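Local coordinates for protein Non-structural maintenance of chromosomes element 1 homolog (Xenopus laevis, PDB 7DG2) that probably acts as a RING-type E3 ubiquitin ligase that works with a MAGE partner inside the SMC5-SMC6 DNA repair complex, at residues I192-L204 with T220-I232. Sequence-based numbering, arbitrary orientation.
Sequences IQSQLCENCGIPL and TCPNCNESWPHEI. With ZN (zinc ion), chain H.
Two CxxC turns, Cys197 to Cys200 and Cys221 to Cys224, face each other across a zinc ion; the first links antiparallel strands 195-196 and 203-204, and the second lies in an irregular segment. All four sulfurs bind the metal, with Cys200 SG at 2.3 Å and Cys224 SG at 2.4 Å from it. In each turn the first cysteine has SG anti to its backbone N (Cys197 chi1 179°), and that sulfur accepts the amide N-H of the last cysteine. Two asparagines tie the turns together reciprocally. Asn199 ND2 donates to Cys224 SG at 3.2 Å, and Asn223 ND2 to Cys200 SG at 3.3 Å, each sulfur lying near the amide plane. These N-H groups probably offset part of the thiolate charge. The cluster is the Cys4 zinc site of what is probably an atypical RING-type finger; Cys184, Cys187, His205 and Cys208 hold the other zinc. Beside it, the Trp228 indole packs its CZ3 on Cys197 CB at 3.5 Å. Ile202 borders the site, with CG1 against Cys221 SG and CD1 near Pro222 CD. At the far rim of the indole, Trp228 NE1 donates to Gln195 OE1 at 2.9 Å, nearly straight and in the ring plane. The same amide donates through Gln195 NE2 to Glu231 O at 3.0 Å, so both of its ends are held. His230 lies with CD2 over the rim of one indole face. Glu198 crosses the Pro229 ring, with CG near Pro229 CG and OE2 near Pro229 CB. Phe213 also meets the Trp228 ring.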
# COMPACT_ATOMS: atom_id res chain seq x y z
N ILE A 192 15.18 9.16 -18.40
CA ILE A 192 13.87 9.18 -19.05
C ILE A 192 13.67 10.55 -19.68
O ILE A 192 13.46 10.66 -20.90
CB ILE A 192 12.75 8.83 -18.05
CG1 ILE A 192 12.97 7.43 -17.48
CG2 ILE A 192 11.42 8.89 -18.74
CD1 ILE A 192 12.99 6.32 -18.52
N GLN A 193 13.75 11.60 -18.88
CA GLN A 193 13.86 12.96 -19.40
C GLN A 193 15.33 13.32 -19.55
O GLN A 193 16.15 12.97 -18.70
CB GLN A 193 13.16 13.96 -18.48
CG GLN A 193 11.67 13.69 -18.32
CD GLN A 193 10.98 14.73 -17.47
OE1 GLN A 193 10.50 14.43 -16.37
NE2 GLN A 193 10.91 15.95 -17.98
N SER A 194 15.67 13.99 -20.65
CA SER A 194 17.07 14.21 -20.97
C SER A 194 17.18 15.36 -21.95
O SER A 194 16.19 15.81 -22.53
CB SER A 194 17.71 12.95 -21.56
OG SER A 194 17.18 12.72 -22.86
N GLN A 195 18.41 15.83 -22.13
CA GLN A 195 18.79 16.62 -23.29
C GLN A 195 19.57 15.73 -24.24
O GLN A 195 20.51 15.04 -23.82
CB GLN A 195 19.63 17.83 -22.89
CG GLN A 195 18.88 18.87 -22.10
CD GLN A 195 19.67 20.14 -21.95
OE1 GLN A 195 20.89 20.15 -22.15
NE2 GLN A 195 18.99 21.24 -21.63
N LEU A 196 19.19 15.72 -25.51
CA LEU A 196 19.82 14.88 -26.52
C LEU A 196 20.71 15.71 -27.42
O LEU A 196 20.35 16.83 -27.81
CB LEU A 196 18.78 14.15 -27.36
CG LEU A 196 17.83 13.21 -26.63
CD1 LEU A 196 16.64 12.90 -27.52
CD2 LEU A 196 18.58 11.94 -26.24
N CYS A 197 21.87 15.17 -27.78
CA CYS A 197 22.62 15.75 -28.89
C CYS A 197 21.80 15.59 -30.16
O CYS A 197 21.34 14.50 -30.48
CB CYS A 197 23.98 15.09 -29.05
SG CYS A 197 24.91 15.79 -30.45
N GLU A 198 21.59 16.69 -30.87
CA GLU A 198 20.77 16.59 -32.07
C GLU A 198 21.57 16.08 -33.26
O GLU A 198 20.98 15.75 -34.29
CB GLU A 198 20.12 17.93 -32.38
CG GLU A 198 19.30 18.43 -31.19
CD GLU A 198 18.37 19.57 -31.54
OE1 GLU A 198 17.16 19.46 -31.24
OE2 GLU A 198 18.85 20.58 -32.10
N ASN A 199 22.89 15.97 -33.12
CA ASN A 199 23.71 15.38 -34.16
C ASN A 199 23.89 13.88 -33.98
O ASN A 199 23.65 13.12 -34.92
CB ASN A 199 25.08 16.07 -34.22
CG ASN A 199 25.97 15.49 -35.29
OD1 ASN A 199 25.64 15.53 -36.48
ND2 ASN A 199 27.10 14.93 -34.88
N CYS A 200 24.32 13.43 -32.79
CA CYS A 200 24.62 12.02 -32.57
C CYS A 200 23.67 11.31 -31.63
O CYS A 200 23.77 10.08 -31.48
CB CYS A 200 26.05 11.85 -32.04
SG CYS A 200 26.24 12.23 -30.29
N GLY A 201 22.77 12.02 -30.96
CA GLY A 201 21.71 11.39 -30.20
C GLY A 201 22.03 11.00 -28.77
O GLY A 201 21.15 10.44 -28.09
N ILE A 202 23.24 11.27 -28.27
CA ILE A 202 23.56 10.82 -26.92
C ILE A 202 22.76 11.64 -25.91
O ILE A 202 22.49 12.83 -26.15
CB ILE A 202 25.06 10.88 -26.60
CG1 ILE A 202 25.58 12.32 -26.70
CG2 ILE A 202 25.84 9.89 -27.47
CD1 ILE A 202 25.76 12.99 -25.36
N PRO A 203 22.37 11.05 -24.79
CA PRO A 203 21.56 11.77 -23.81
C PRO A 203 22.35 12.23 -22.60
O PRO A 203 23.33 11.59 -22.21
CB PRO A 203 20.52 10.71 -23.42
CG PRO A 203 21.31 9.43 -23.45
CD PRO A 203 22.38 9.60 -24.53
N LEU A 204 21.93 13.34 -22.00
CA LEU A 204 22.38 13.73 -20.67
C LEU A 204 21.15 14.04 -19.82
O LEU A 204 20.20 14.64 -20.32
CB LEU A 204 23.29 14.97 -20.71
CG LEU A 204 24.71 14.79 -21.25
CD1 LEU A 204 25.56 16.01 -20.88
CD2 LEU A 204 25.31 13.52 -20.69
N THR A 220 30.20 21.84 -26.04
CA THR A 220 30.22 20.87 -27.12
C THR A 220 29.86 19.49 -26.59
O THR A 220 30.11 19.17 -25.42
CB THR A 220 31.59 20.80 -27.80
OG1 THR A 220 32.60 20.49 -26.83
CG2 THR A 220 31.92 22.13 -28.48
N CYS A 221 29.28 18.67 -27.47
CA CYS A 221 28.84 17.33 -27.10
C CYS A 221 30.04 16.46 -26.73
O CYS A 221 31.02 16.39 -27.48
CB CYS A 221 28.09 16.70 -28.28
SG CYS A 221 27.77 14.91 -28.13
N PRO A 222 29.99 15.75 -25.59
CA PRO A 222 31.14 14.93 -25.18
C PRO A 222 31.40 13.74 -26.09
O PRO A 222 32.45 13.09 -25.93
CB PRO A 222 30.77 14.46 -23.77
CG PRO A 222 29.34 14.91 -23.52
CD PRO A 222 28.79 15.47 -24.79
N ASN A 223 30.50 13.43 -27.02
CA ASN A 223 30.63 12.27 -27.89
C ASN A 223 31.01 12.61 -29.31
O ASN A 223 31.86 11.93 -29.90
CB ASN A 223 29.31 11.48 -27.91
CG ASN A 223 29.42 10.17 -28.67
OD1 ASN A 223 30.24 9.32 -28.34
ND2 ASN A 223 28.58 10.00 -29.69
N CYS A 224 30.41 13.65 -29.90
CA CYS A 224 30.69 14.01 -31.28
C CYS A 224 31.29 15.40 -31.43
O CYS A 224 31.60 15.80 -32.56
CB CYS A 224 29.40 13.92 -32.12
SG CYS A 224 28.23 15.29 -31.86
N ASN A 225 31.44 16.16 -30.34
CA ASN A 225 32.07 17.48 -30.29
C ASN A 225 31.31 18.56 -31.05
O ASN A 225 31.82 19.68 -31.18
CB ASN A 225 33.52 17.44 -30.79
CG ASN A 225 34.39 16.54 -29.94
OD1 ASN A 225 34.08 16.27 -28.78
ND2 ASN A 225 35.49 16.08 -30.52
N GLU A 226 30.11 18.28 -31.56
CA GLU A 226 29.29 19.35 -32.10
C GLU A 226 28.83 20.26 -30.97
O GLU A 226 28.69 19.83 -29.82
CB GLU A 226 28.08 18.79 -32.85
CG GLU A 226 28.41 18.03 -34.13
CD GLU A 226 29.28 18.83 -35.08
OE1 GLU A 226 30.53 18.73 -35.00
OE2 GLU A 226 28.71 19.57 -35.92
N SER A 227 28.61 21.54 -31.28
CA SER A 227 28.20 22.47 -30.25
C SER A 227 26.84 22.06 -29.68
O SER A 227 25.95 21.63 -30.42
CB SER A 227 28.15 23.90 -30.79
OG SER A 227 27.30 23.99 -31.91
N TRP A 228 26.71 22.17 -28.37
CA TRP A 228 25.50 21.72 -27.68
C TRP A 228 24.34 22.66 -28.00
O TRP A 228 24.42 23.86 -27.72
CB TRP A 228 25.74 21.66 -26.18
CG TRP A 228 24.75 20.80 -25.43
CD1 TRP A 228 23.86 21.21 -24.47
CD2 TRP A 228 24.54 19.39 -25.59
NE1 TRP A 228 23.12 20.14 -24.03
CE2 TRP A 228 23.52 19.01 -24.70
CE3 TRP A 228 25.13 18.42 -26.41
CZ2 TRP A 228 23.07 17.70 -24.60
CZ3 TRP A 228 24.68 17.11 -26.30
CH2 TRP A 228 23.66 16.76 -25.41
N PRO A 229 23.23 22.16 -28.57
CA PRO A 229 22.16 23.05 -29.03
C PRO A 229 21.24 23.57 -27.93
O PRO A 229 20.50 24.53 -28.17
CB PRO A 229 21.38 22.17 -30.01
CG PRO A 229 21.56 20.79 -29.48
CD PRO A 229 22.96 20.75 -28.91
N HIS A 230 21.26 22.98 -26.74
CA HIS A 230 20.30 23.30 -25.69
C HIS A 230 20.88 24.30 -24.70
O HIS A 230 22.10 24.51 -24.62
CB HIS A 230 19.87 22.03 -24.94
CG HIS A 230 19.56 20.88 -25.84
ND1 HIS A 230 18.41 20.82 -26.61
CD2 HIS A 230 20.23 19.73 -26.10
CE1 HIS A 230 18.40 19.69 -27.30
NE2 HIS A 230 19.49 19.01 -27.00
N GLU A 231 19.99 24.91 -23.93
CA GLU A 231 20.39 25.82 -22.86
C GLU A 231 20.82 25.03 -21.63
O GLU A 231 20.23 24.00 -21.29
CB GLU A 231 19.25 26.76 -22.51
CG GLU A 231 19.61 27.82 -21.48
CD GLU A 231 18.49 28.82 -21.23
OE1 GLU A 231 18.30 29.21 -20.06
OE2 GLU A 231 17.81 29.20 -22.20
N ILE A 232 21.86 25.52 -20.96
CA ILE A 232 22.38 24.84 -19.78
C ILE A 232 21.57 25.20 -18.54
O ILE A 232 21.08 24.32 -17.83
CB ILE A 232 23.87 25.17 -19.56
CG1 ILE A 232 24.63 25.17 -20.89
CG2 ILE A 232 24.49 24.19 -18.57
CD1 ILE A 232 24.53 23.88 -21.68
ZN ZN H . 26.85 14.45 -30.15